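Local atomic coordinates of transcriptional regulator, putative (Pseudomonas syringae pv. tomato, PDB entry 2R5F), a protein that probably acts as a DNA-binding transcriptional regulator of the SorC family, the crystallised part being its putative sugar-binding domain. Residues A48-T53 and R226-A231; I61-S64 and T69-A72; V90-G95 and D192-Y197; A156-G161 and G219-I224; K241-L244 and Y248-V251. All coordinates share one frame; numbering follows the deposited sequence. Where two conformers were deposited one is given.

Contact 1: A48-T53 and R226-A231; sequences AHYLET and RVLGLA
The helix-on-sheet interface of an alpha/beta domain is bridged where Tyr-50 and Leu-51 of helix 36-54 meet Arg-226 and Leu-228 of strand 226-230. At their closest the two short axes stay 11.7 Å apart, a gap that the side chains have to span. Tyr-50 does most of this work: CG stands anti to the backbone N (chi1 178°), which throws the ring toward the strand, and its hydroxyl ends at the edge of the Arg-226 guanidinium, the two side chains reaching head-on toward one another. NE of Arg-226 donates to OH of Tyr-50 over 2.8 Å in an almost straight bond (169°), with the oxygen practically in the guanidinium plane. NH1 of Arg-226 adds a weak, more bent bond to the same OH at 3.3 Å. The ring and guanidinium planes are 51° apart, so the two groups do not stack. Helix and strand run nearly antiparallel, as expected in a Rossmann-like fold, where helices pack over a sheet whose core strands are parallel; strand 226-230 lies between the parallel strands 155-162 and 251-255. Away from the hydroxyl the contact is apolar. Leu-228 runs alongside Tyr-50, pointing the other way, and sets CD2 at 3.7 Å from CD2 of the ring, while CD1 of Leu-51 reaches the same Leu-228 methyl at 4.1 Å. Leu-51 also packs on Ile-157, and Tyr-50 on Val-251 and Ile-26. The guanidinium also has two weaker partners: NH1 of Arg-226 bonds weakly to Ser-54 O, and NH2 forms a long, weak ion pair with Asp-59.

Contact 2: I61-S64 and T69-A72; sequences IGIS and TIRA. With SO4 (sulfate ion), chain B.
Van der Waals packing carries the meeting of Ile-63 and Ser-64 with Ile-70. The Ile-63 and Ile-70 side chains slant across each other, and CD1 of Ile-63 comes to 4.0 Å from CG2 of Ile-70. The other branch of Ile-70 extends further: with CG1 beside the backbone N (chi1 -63°) and the chain fully extended beyond it, CD1 lies 3.8 Å from CB of Ser-64. The same methyl meets the Ser-64 backbone, 3.3 Å from its O. Strand 60-63 is followed directly by helix 68-75, and this contact folds the first turn of the helix back against the strand end, the beta-to-alpha connection whose loop often lines ligand sites in Rossmann-like folds. Polar contact is made on the sulfate, probably picked up from the crystallisation liquor. OG1 of Thr-69 donates to sulfate O2 at 2.8 Å, and N of Thr-69 reaches the same oxygen weakly at 3.4 Å; both can do so because OG1 sits beside its own backbone N (chi1 -46°). Ser-67 OG, Ser-68 N and Lys-236 NZ also bond to the anion, an environment consistent with a site for a phosphate or other anionic group.

Contact 3: V90-G95 and D192-Y197; sequences VQLLGG and DICLRY
Leu-93 turns CG anti to its backbone N (chi1 163°), which carries both methyls over the peptide joining Cys-194 to Leu-195. Cys-194 places SG beside its own N (chi1 -65°), and from there the sulfur faces Leu-92, 4.2 Å from its CB. Leu-92 thus meets the sulfur, and Leu-93 the backbone and Leu-195. CD2 of Leu-93 rests on the backbone, 3.7 Å from C of Cys-194, and touches CB of Leu-195 at 4.1 Å, the two leucine side chains crossing at about a right angle. On the other arm of the fork, CD1 of Leu-93 approaches CD2 of Leu-195 at 4.2 Å. The touching atoms are apolar side chains and one peptide; the polar bonds lie within each segment and set its shape. NE2 of Gln-91 donates to O of Leu-93 at 3.0 Å, spanning the break in strand 88-94 at Leu-92, while OE1 of Gln-91 accepts from Leu-122 N. Within 192-197, Leu-195 N is held by OD2 of Asp-192 at 3.0 Å, an Asx motif in which the oxygen is used on its anti side, 23° out of the carboxylate plane. Reciprocal backbone bonds join Ile-193 and Arg-196, the shorter from Arg-196 N to Ile-193 O at 2.7 Å, and Cys-194 and Leu-195 both have positive phi. The residues pressed against Leu-92 and Leu-93 are thus the two corner positions of a type I' beta turn, the tight connection of a two-residue beta hairpin formed by strands 191-193 and 196-198.

Contact 4: A156-G161 and G219-I224; sequences AIVGIG and GKLRSI
Ala-156 directs its CB at the helix segment, where two methyls from different residues converge on it from the helix side: CD1 of Leu-221 at 4.0 Å and CD1 of Ile-224 at 3.9 Å. The small side chain lets both come close to the strand. Leu-221 does not aim at the strand from its root; CG is anti to the backbone N (chi1 -174°), and the turn at chi2 (70°) then brings CD1 to the strand. Val-158, two residues along and on the same face as Ala-156, meets this same methyl with CG1 at 4.2 Å, the Val-158 and Leu-221 side chains passing at a slant. Ile-224 points more directly, and its second branch touches the backbone, CG2 being 4.0 Å from N of Ala-156. The strand belongs to the parallel core of the sheet: 155-162 pairs with 226-230, the strand that follows the short helix 218-222, and the helix lies over one face of this pair. Ile-157, facing away, packs instead on Ile-61 and Ile-63 of strand 60-63. The turn that brings Ile-224 back toward the strand is fastened by Ile-224 N bonding to Leu-221 O at 3.1 Å. Alongside, the Ser-223 hydroxyl donates to Lys-220 O at 3.0 Å, approaching at a tilt of 33° from the carbonyl plane. Leu-221 is hemmed in further by Ile-193, Val-227 and Tyr-248.

Contact 5: K241-L244 and Y248-V251; sequences KGAL and YLDV
Ala-243 and Leu-244, near the end of helix 237-245, meet Tyr-248 and Leu-249 in the loop that returns the chain to the sheet, in the beta-alpha-beta crossover from strand 226-230 to its parallel neighbour 251-255. The backbone makes the one polar bond across: Tyr-248 N donates to Ala-243 O at 3.2 Å, nearly straight at 169°, which ties the loop to the last turns of the helix. Tyr-248 then holds its side chain beside that bond. CG anti to its carbonyl carbon and next to the backbone N (chi1 -57°) sends the ring across the helix flank, with CD2 3.4 Å from Ala-243 O, which meets it obliquely. CA of Ala-243 lies at the ring edge in its plane, 3.9 Å from CD2, and so backs the ring edgewise. At the far end of the ring the OH is hydrogen-bonded to Gly-202 O, so the residue is held at its backbone N and at its hydroxyl. Leu-249 takes the same first-torsion arrangement (chi1 -53°) but with its root pointing toward the helix. Leu-244 starts in the contrary sense, its CB directed away, yet CD2, the branch not in line with the chain, comes back to the loop. The two leucines pass at a slant rather than end on, and Leu-249 goes on to pack on Val-158, Ile-160 and Val-227 of the sheet. One methyl of Leu-249 faces both helix residues: CD1 is 4.1 Å from CD2 of Leu-244 and 4.4 Å from CB of Ala-243.

In the fold
The five contacts share one mostly parallel core. Strand 155-162 of contact 4 probably bonds to the strands of its neighbours: Leu-228 N to Ala-156 O (2.7 Å) leads to contact 1, and Gly-62 O to Ile-157 N (2.9 Å) to contact 2. Ile-61 O probably accepts from Val-90 N of contact 3, and Asp-192 O likewise from Gly-161 N. Contacts 4 and 5, with centres 8 Å apart, meet through Leu-249 and Tyr-248; contacts 1 and 3 lie about 17 Å apart between centres. The sulfate sits by contact 2, and Lys-236, which binds it, also donates to Ile-160 O of contact 4, linking the anion site to that strand.

Contact 1: A48-T53 and R226-A231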
# COMPACT_ATOMS: atom_id res chain seq x y z
N ALA A 48 8.69 -1.21 -7.36
CA ALA A 48 8.61 -1.34 -8.81
C ALA A 48 9.19 -2.67 -9.26
O ALA A 48 8.58 -3.38 -10.07
CB ALA A 48 9.32 -0.16 -9.51
N HIS A 49 10.38 -2.99 -8.74
CA HIS A 49 11.11 -4.21 -9.10
C HIS A 49 10.34 -5.46 -8.65
O HIS A 49 10.23 -6.41 -9.41
CB HIS A 49 12.53 -4.21 -8.48
CG HIS A 49 13.50 -3.28 -9.14
ND1 HIS A 49 13.18 -1.99 -9.51
CD2 HIS A 49 14.80 -3.46 -9.48
CE1 HIS A 49 14.24 -1.42 -10.06
NE2 HIS A 49 15.24 -2.28 -10.05
N TYR A 50 9.84 -5.43 -7.42
CA TYR A 50 8.99 -6.49 -6.85
C TYR A 50 7.82 -6.85 -7.78
O TYR A 50 7.53 -8.03 -8.04
CB TYR A 50 8.43 -6.06 -5.49
CG TYR A 50 7.50 -7.08 -4.86
CD1 TYR A 50 8.01 -8.14 -4.10
CD2 TYR A 50 6.13 -7.00 -5.04
CE1 TYR A 50 7.16 -9.09 -3.54
CE2 TYR A 50 5.27 -7.95 -4.47
CZ TYR A 50 5.79 -8.99 -3.73
OH TYR A 50 4.94 -9.94 -3.18
N LEU A 51 7.15 -5.82 -8.27
CA LEU A 51 5.98 -5.94 -9.11
C LEU A 51 6.40 -6.43 -10.49
O LEU A 51 5.65 -7.13 -11.15
CB LEU A 51 5.29 -4.59 -9.21
CG LEU A 51 3.80 -4.58 -8.89
CD1 LEU A 51 3.62 -4.51 -7.41
CD2 LEU A 51 3.08 -3.43 -9.60
N GLU A 52 7.61 -6.06 -10.92
CA GLU A 52 8.22 -6.60 -12.15
C GLU A 52 8.56 -8.08 -12.09
O GLU A 52 8.61 -8.74 -13.11
CB GLU A 52 9.52 -5.87 -12.48
CG GLU A 52 9.37 -4.60 -13.28
CD GLU A 52 10.45 -3.59 -12.94
OE1 GLU A 52 11.65 -3.97 -12.88
OE2 GLU A 52 10.09 -2.41 -12.73
N THR A 53 8.83 -8.61 -10.91
CA THR A 53 9.25 -10.00 -10.82
C THR A 53 8.24 -10.91 -10.11
O THR A 53 8.31 -12.13 -10.22
CB THR A 53 10.66 -10.13 -10.20
OG1 THR A 53 10.63 -9.89 -8.80
CG2 THR A 53 11.65 -9.15 -10.87
N ARG A 226 -2.76 -11.40 -0.84
CA ARG A 226 -1.43 -10.81 -0.68
C ARG A 226 -1.53 -9.30 -0.53
O ARG A 226 -1.99 -8.60 -1.43
CB ARG A 226 -0.60 -11.20 -1.90
CG ARG A 226 0.79 -10.66 -2.04
CD ARG A 226 1.54 -11.70 -2.86
NE ARG A 226 2.47 -11.14 -3.84
CZ ARG A 226 2.25 -11.07 -5.15
NH1 ARG A 226 3.17 -10.54 -5.94
NH2 ARG A 226 1.12 -11.52 -5.68
N VAL A 227 -1.14 -8.79 0.63
CA VAL A 227 -1.16 -7.34 0.87
C VAL A 227 0.28 -6.85 1.00
O VAL A 227 1.05 -7.32 1.86
CB VAL A 227 -2.00 -6.95 2.10
CG1 VAL A 227 -1.97 -5.45 2.36
CG2 VAL A 227 -3.44 -7.43 1.91
N LEU A 228 0.65 -5.95 0.09
CA LEU A 228 1.97 -5.34 0.06
C LEU A 228 1.87 -4.02 0.80
O LEU A 228 1.14 -3.13 0.35
CB LEU A 228 2.40 -5.11 -1.40
CG LEU A 228 3.75 -4.48 -1.82
CD1 LEU A 228 4.92 -5.14 -1.16
CD2 LEU A 228 3.95 -4.57 -3.33
N GLY A 229 2.58 -3.89 1.92
CA GLY A 229 2.80 -2.60 2.57
C GLY A 229 4.07 -1.87 2.18
O GLY A 229 5.16 -2.46 2.20
N LEU A 230 3.96 -0.58 1.84
CA LEU A 230 5.10 0.23 1.46
C LEU A 230 5.22 1.44 2.40
O LEU A 230 4.48 2.39 2.24
CB LEU A 230 5.00 0.72 -0.01
CG LEU A 230 4.75 -0.23 -1.20
CD1 LEU A 230 4.64 0.55 -2.47
CD2 LEU A 230 5.85 -1.32 -1.33
N ALA A 231 6.17 1.41 3.34
CA ALA A 231 6.25 2.44 4.38
C ALA A 231 7.60 2.44 5.09
O ALA A 231 8.12 1.39 5.43
CB ALA A 231 5.14 2.20 5.41

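Contact 2: I61-S64 and T69-A72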
# COMPACT_ATOMS: atom_id res chain seq x y z
N ILE A 61 -5.30 -6.05 -8.96
CA ILE A 61 -4.57 -5.17 -8.08
C ILE A 61 -5.45 -4.07 -7.50
O ILE A 61 -6.24 -3.47 -8.22
CB ILE A 61 -3.41 -4.51 -8.83
CG1 ILE A 61 -2.41 -5.58 -9.29
CG2 ILE A 61 -2.76 -3.40 -7.96
CD1 ILE A 61 -1.43 -5.10 -10.29
N GLY A 62 -5.34 -3.82 -6.19
CA GLY A 62 -5.99 -2.65 -5.58
C GLY A 62 -4.86 -1.78 -5.09
O GLY A 62 -3.87 -2.32 -4.61
N ILE A 63 -4.95 -0.46 -5.24
CA ILE A 63 -3.91 0.41 -4.68
C ILE A 63 -4.52 1.55 -3.84
O ILE A 63 -5.57 2.11 -4.17
CB ILE A 63 -2.91 1.02 -5.73
CG1 ILE A 63 -3.58 2.04 -6.67
CG2 ILE A 63 -2.14 -0.06 -6.50
CD1 ILE A 63 -2.57 3.06 -7.31
N SER A 64 -3.81 1.88 -2.77
CA SER A 64 -4.10 3.06 -1.95
C SER A 64 -3.63 4.32 -2.69
O SER A 64 -2.49 4.78 -2.50
CB SER A 64 -3.35 2.93 -0.62
OG SER A 64 -3.85 3.88 0.29
N THR A 69 4.34 7.16 -1.40
CA THR A 69 5.24 6.02 -1.56
C THR A 69 4.82 5.17 -2.78
O THR A 69 5.66 4.68 -3.52
CB THR A 69 5.33 5.17 -0.26
OG1 THR A 69 5.50 6.04 0.86
CG2 THR A 69 6.51 4.24 -0.33
N ILE A 70 3.52 4.99 -2.96
CA ILE A 70 2.99 4.31 -4.14
C ILE A 70 3.21 5.19 -5.38
O ILE A 70 3.58 4.67 -6.45
CB ILE A 70 1.50 3.95 -3.98
CG1 ILE A 70 1.35 2.95 -2.81
CG2 ILE A 70 0.91 3.38 -5.32
CD1 ILE A 70 -0.12 2.49 -2.53
N ARG A 71 3.04 6.51 -5.23
CA ARG A 71 3.44 7.44 -6.30
C ARG A 71 4.91 7.25 -6.68
O ARG A 71 5.24 7.21 -7.86
CB ARG A 71 3.19 8.89 -5.90
CG ARG A 71 2.93 9.85 -7.07
CD ARG A 71 2.52 11.25 -6.54
NE ARG A 71 1.42 11.13 -5.56
CZ ARG A 71 1.47 11.57 -4.30
NH1 ARG A 71 0.43 11.39 -3.50
NH2 ARG A 71 2.55 12.21 -3.84
N ALA A 72 5.80 7.14 -5.68
CA ALA A 72 7.21 6.82 -5.96
C ALA A 72 7.37 5.48 -6.73
O ALA A 72 8.15 5.39 -7.66
CB ALA A 72 8.02 6.81 -4.67
S SO4 B . 2.49 7.82 2.34
O1 SO4 B . 2.38 8.06 3.77
O2 SO4 B . 3.82 8.11 1.84
O3 SO4 B . 2.17 6.46 2.00
O4 SO4 B . 1.62 8.77 1.64

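Contact 3: V90-G95 and D192-Y197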
# COMPACT_ATOMS: atom_id res chain seq x y z
N VAL A 90 -7.64 -1.34 -9.25
CA VAL A 90 -8.80 -0.73 -8.59
C VAL A 90 -8.29 0.32 -7.61
O VAL A 90 -7.34 0.08 -6.84
CB VAL A 90 -9.67 -1.82 -7.88
CG1 VAL A 90 -10.94 -1.22 -7.21
CG2 VAL A 90 -10.04 -2.91 -8.89
N GLN A 91 -8.89 1.50 -7.67
CA GLN A 91 -8.63 2.55 -6.70
C GLN A 91 -9.28 2.15 -5.38
O GLN A 91 -10.49 1.94 -5.35
CB GLN A 91 -9.23 3.84 -7.20
CG GLN A 91 -9.13 4.96 -6.19
CD GLN A 91 -9.30 6.29 -6.85
OE1 GLN A 91 -9.59 6.36 -8.03
NE2 GLN A 91 -9.13 7.36 -6.09
N LEU A 92 -8.50 2.06 -4.30
CA LEU A 92 -9.04 1.54 -3.03
C LEU A 92 -9.46 2.59 -2.02
O LEU A 92 -9.92 2.22 -0.94
CB LEU A 92 -8.04 0.62 -2.34
CG LEU A 92 -7.61 -0.71 -2.97
CD1 LEU A 92 -6.60 -1.34 -2.04
CD2 LEU A 92 -8.75 -1.65 -3.24
N LEU A 93 -9.28 3.86 -2.35
CA LEU A 93 -9.65 4.99 -1.48
C LEU A 93 -9.90 6.21 -2.36
O LEU A 93 -9.08 6.52 -3.23
CB LEU A 93 -8.55 5.32 -0.45
CG LEU A 93 -8.59 6.70 0.25
CD1 LEU A 93 -9.92 6.99 0.90
CD2 LEU A 93 -7.50 6.84 1.31
N GLY A 94 -11.01 6.89 -2.11
CA GLY A 94 -11.35 8.10 -2.84
C GLY A 94 -12.08 9.07 -1.93
O GLY A 94 -12.83 8.67 -1.04
N GLY A 95 -11.86 10.36 -2.16
CA GLY A 95 -12.47 11.43 -1.38
C GLY A 95 -12.74 12.61 -2.28
O GLY A 95 -12.94 12.43 -3.49
N ASP A 192 -3.18 4.42 10.02
CA ASP A 192 -4.27 4.08 9.12
C ASP A 192 -3.74 3.39 7.88
O ASP A 192 -2.61 3.63 7.44
CB ASP A 192 -5.06 5.33 8.70
CG ASP A 192 -4.38 6.12 7.57
OD1 ASP A 192 -3.50 6.96 7.86
OD2 ASP A 192 -4.74 5.94 6.39
N ILE A 193 -4.58 2.50 7.35
CA ILE A 193 -4.45 2.00 5.99
C ILE A 193 -5.76 2.39 5.31
O ILE A 193 -6.84 2.15 5.84
CB ILE A 193 -4.25 0.47 5.93
CG1 ILE A 193 -2.88 0.08 6.49
CG2 ILE A 193 -4.42 0.01 4.49
CD1 ILE A 193 -2.64 -1.39 6.73
N CYS A 194 -5.64 3.06 4.16
CA CYS A 194 -6.78 3.52 3.35
C CYS A 194 -7.77 4.41 4.11
O CYS A 194 -8.95 4.35 3.85
CB CYS A 194 -7.53 2.34 2.72
SG CYS A 194 -6.55 1.43 1.49
N LEU A 195 -7.26 5.24 5.02
CA LEU A 195 -8.09 6.05 5.90
C LEU A 195 -8.92 5.18 6.85
O LEU A 195 -9.88 5.64 7.44
CB LEU A 195 -8.98 7.00 5.09
CG LEU A 195 -8.85 8.50 5.41
CD1 LEU A 195 -7.36 8.93 5.55
CD2 LEU A 195 -9.56 9.30 4.34
N ARG A 196 -8.53 3.92 7.00
CA ARG A 196 -9.11 3.10 8.07
C ARG A 196 -8.12 3.01 9.25
O ARG A 196 -7.04 2.46 9.12
CB ARG A 196 -9.48 1.72 7.53
CG ARG A 196 -10.42 1.74 6.29
CD ARG A 196 -11.78 2.30 6.67
NE ARG A 196 -12.74 2.23 5.57
CZ ARG A 196 -13.95 1.67 5.65
NH1 ARG A 196 -14.37 1.13 6.78
NH2 ARG A 196 -14.73 1.65 4.58
N TYR A 197 -8.52 3.52 10.41
CA TYR A 197 -7.61 3.65 11.55
C TYR A 197 -7.57 2.42 12.45
O TYR A 197 -8.56 1.70 12.58
CB TYR A 197 -7.96 4.93 12.34
CG TYR A 197 -7.56 6.18 11.59
CD1 TYR A 197 -8.39 6.75 10.61
CD2 TYR A 197 -6.33 6.78 11.82
CE1 TYR A 197 -8.00 7.88 9.90
CE2 TYR A 197 -5.93 7.90 11.12
CZ TYR A 197 -6.76 8.45 10.16
OH TYR A 197 -6.33 9.58 9.48

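Contact 4: A156-G161 and G219-I224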
# COMPACT_ATOMS: atom_id res chain seq x y z
N ALA A 156 -3.27 -6.32 -2.83
CA ALA A 156 -3.44 -4.92 -2.39
C ALA A 156 -2.11 -4.29 -2.10
O ALA A 156 -1.31 -4.85 -1.37
CB ALA A 156 -4.37 -4.81 -1.17
N ILE A 157 -1.86 -3.12 -2.70
CA ILE A 157 -0.67 -2.36 -2.43
C ILE A 157 -1.04 -1.10 -1.64
O ILE A 157 -1.81 -0.27 -2.12
CB ILE A 157 0.05 -1.93 -3.75
CG1 ILE A 157 0.15 -3.13 -4.71
CG2 ILE A 157 1.41 -1.26 -3.41
CD1 ILE A 157 0.64 -2.79 -6.03
N VAL A 158 -0.51 -0.95 -0.44
CA VAL A 158 -0.99 0.09 0.50
C VAL A 158 0.15 0.82 1.19
O VAL A 158 1.19 0.23 1.51
CB VAL A 158 -1.96 -0.51 1.60
CG1 VAL A 158 -3.22 -1.18 0.99
CG2 VAL A 158 -1.23 -1.48 2.55
N GLY A 159 -0.02 2.12 1.40
CA GLY A 159 0.90 2.86 2.22
C GLY A 159 0.34 2.74 3.62
O GLY A 159 -0.76 2.25 3.81
N ILE A 160 1.11 3.19 4.61
CA ILE A 160 0.67 3.14 5.99
C ILE A 160 0.87 4.55 6.52
O ILE A 160 1.97 5.07 6.48
CB ILE A 160 1.46 2.06 6.79
CG1 ILE A 160 1.13 0.66 6.24
CG2 ILE A 160 1.15 2.11 8.30
CD1 ILE A 160 2.22 -0.36 6.44
N GLY A 161 -0.21 5.20 6.96
CA GLY A 161 -0.11 6.54 7.54
C GLY A 161 0.07 6.52 9.06
O GLY A 161 -0.48 5.66 9.75
N GLY A 219 -11.04 -5.36 7.80
CA GLY A 219 -11.46 -6.76 7.72
C GLY A 219 -11.34 -7.33 6.32
O GLY A 219 -10.81 -8.42 6.15
N LYS A 220 -11.85 -6.61 5.33
CA LYS A 220 -11.69 -7.00 3.92
C LYS A 220 -10.21 -7.11 3.54
O LYS A 220 -9.80 -8.04 2.84
CB LYS A 220 -12.42 -6.03 2.98
CG LYS A 220 -13.94 -6.04 3.07
CD LYS A 220 -14.60 -5.02 2.12
CE LYS A 220 -14.59 -3.58 2.69
NZ LYS A 220 -15.44 -3.48 3.93
N LEU A 221 -9.40 -6.17 4.03
CA LEU A 221 -7.97 -6.13 3.72
C LEU A 221 -7.28 -7.39 4.22
O LEU A 221 -6.50 -8.01 3.50
CB LEU A 221 -7.33 -4.89 4.33
CG LEU A 221 -5.86 -4.58 4.03
CD1 LEU A 221 -5.67 -4.15 2.58
CD2 LEU A 221 -5.35 -3.53 5.01
N ARG A 222 -7.59 -7.78 5.45
CA ARG A 222 -6.93 -8.91 6.09
C ARG A 222 -7.05 -10.22 5.28
O ARG A 222 -6.10 -10.99 5.22
CB ARG A 222 -7.43 -9.06 7.53
CG ARG A 222 -6.38 -9.54 8.51
CD ARG A 222 -6.41 -11.06 8.65
NE ARG A 222 -5.83 -11.51 9.92
CZ ARG A 222 -4.53 -11.77 10.08
NH1 ARG A 222 -3.70 -11.61 9.05
NH2 ARG A 222 -4.07 -12.19 11.26
N SER A 223 -8.21 -10.45 4.66
CA SER A 223 -8.45 -11.65 3.85
C SER A 223 -7.89 -11.65 2.41
O SER A 223 -8.04 -12.65 1.70
CB SER A 223 -9.95 -11.93 3.79
OG SER A 223 -10.60 -10.88 3.09
N ILE A 224 -7.28 -10.56 1.96
CA ILE A 224 -6.74 -10.53 0.58
C ILE A 224 -5.54 -11.48 0.44
O ILE A 224 -4.66 -11.52 1.32
CB ILE A 224 -6.43 -9.07 0.11
CG1 ILE A 224 -7.75 -8.35 -0.16
CG2 ILE A 224 -5.58 -9.05 -1.15
CD1 ILE A 224 -7.63 -6.89 -0.43

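Contact 5: K241-L244 and Y248-V251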
# COMPACT_ATOMS: atom_id res chain seq x y z
N LYS A 241 4.12 -1.15 13.04
CA LYS A 241 3.98 -2.26 14.00
C LYS A 241 2.51 -2.60 14.28
O LYS A 241 2.16 -3.79 14.34
CB LYS A 241 4.72 -1.97 15.30
CG LYS A 241 4.37 -2.94 16.43
CD LYS A 241 5.42 -2.92 17.52
CE LYS A 241 4.79 -3.37 18.87
NZ LYS A 241 5.86 -3.66 19.84
N GLY A 242 1.68 -1.57 14.47
CA GLY A 242 0.22 -1.73 14.56
C GLY A 242 -0.36 -2.52 13.38
O GLY A 242 -1.12 -3.49 13.60
N ALA A 243 -0.00 -2.11 12.16
CA ALA A 243 -0.44 -2.81 10.93
C ALA A 243 0.07 -4.26 10.90
O ALA A 243 -0.71 -5.16 10.59
CB ALA A 243 -0.00 -2.06 9.68
N LEU A 244 1.35 -4.48 11.27
CA LEU A 244 1.95 -5.82 11.42
C LEU A 244 1.25 -6.66 12.46
O LEU A 244 0.99 -7.88 12.23
CB LEU A 244 3.41 -5.69 11.79
CG LEU A 244 4.38 -5.19 10.71
CD1 LEU A 244 5.75 -4.99 11.30
CD2 LEU A 244 4.41 -6.15 9.55
N TYR A 248 -2.31 -7.22 8.81
CA TYR A 248 -2.81 -6.68 7.55
C TYR A 248 -1.86 -6.91 6.39
O TYR A 248 -2.30 -7.02 5.26
CB TYR A 248 -3.21 -5.19 7.67
CG TYR A 248 -4.26 -4.96 8.75
CD1 TYR A 248 -5.56 -5.47 8.63
CD2 TYR A 248 -3.93 -4.26 9.91
CE1 TYR A 248 -6.51 -5.25 9.62
CE2 TYR A 248 -4.86 -4.05 10.90
CZ TYR A 248 -6.14 -4.54 10.76
OH TYR A 248 -7.03 -4.31 11.78
N LEU A 249 -0.58 -7.04 6.68
CA LEU A 249 0.44 -7.14 5.65
C LEU A 249 0.96 -8.55 5.47
O LEU A 249 1.12 -9.31 6.43
CB LEU A 249 1.61 -6.21 6.01
CG LEU A 249 1.25 -4.76 6.30
CD1 LEU A 249 2.50 -3.99 6.66
CD2 LEU A 249 0.49 -4.14 5.06
N ASP A 250 1.24 -8.89 4.21
CA ASP A 250 1.91 -10.12 3.84
C ASP A 250 3.35 -9.86 3.36
O ASP A 250 4.22 -10.71 3.51
CB ASP A 250 1.10 -10.81 2.75
CG ASP A 250 -0.29 -11.20 3.25
OD1 ASP A 250 -0.35 -12.14 4.08
OD2 ASP A 250 -1.29 -10.55 2.85
N VAL A 251 3.58 -8.69 2.78
CA VAL A 251 4.90 -8.22 2.37
C VAL A 251 5.04 -6.79 2.87
O VAL A 251 4.13 -5.96 2.72
CB VAL A 251 5.08 -8.28 0.82
CG1 VAL A 251 6.54 -7.90 0.39
CG2 VAL A 251 4.67 -9.67 0.26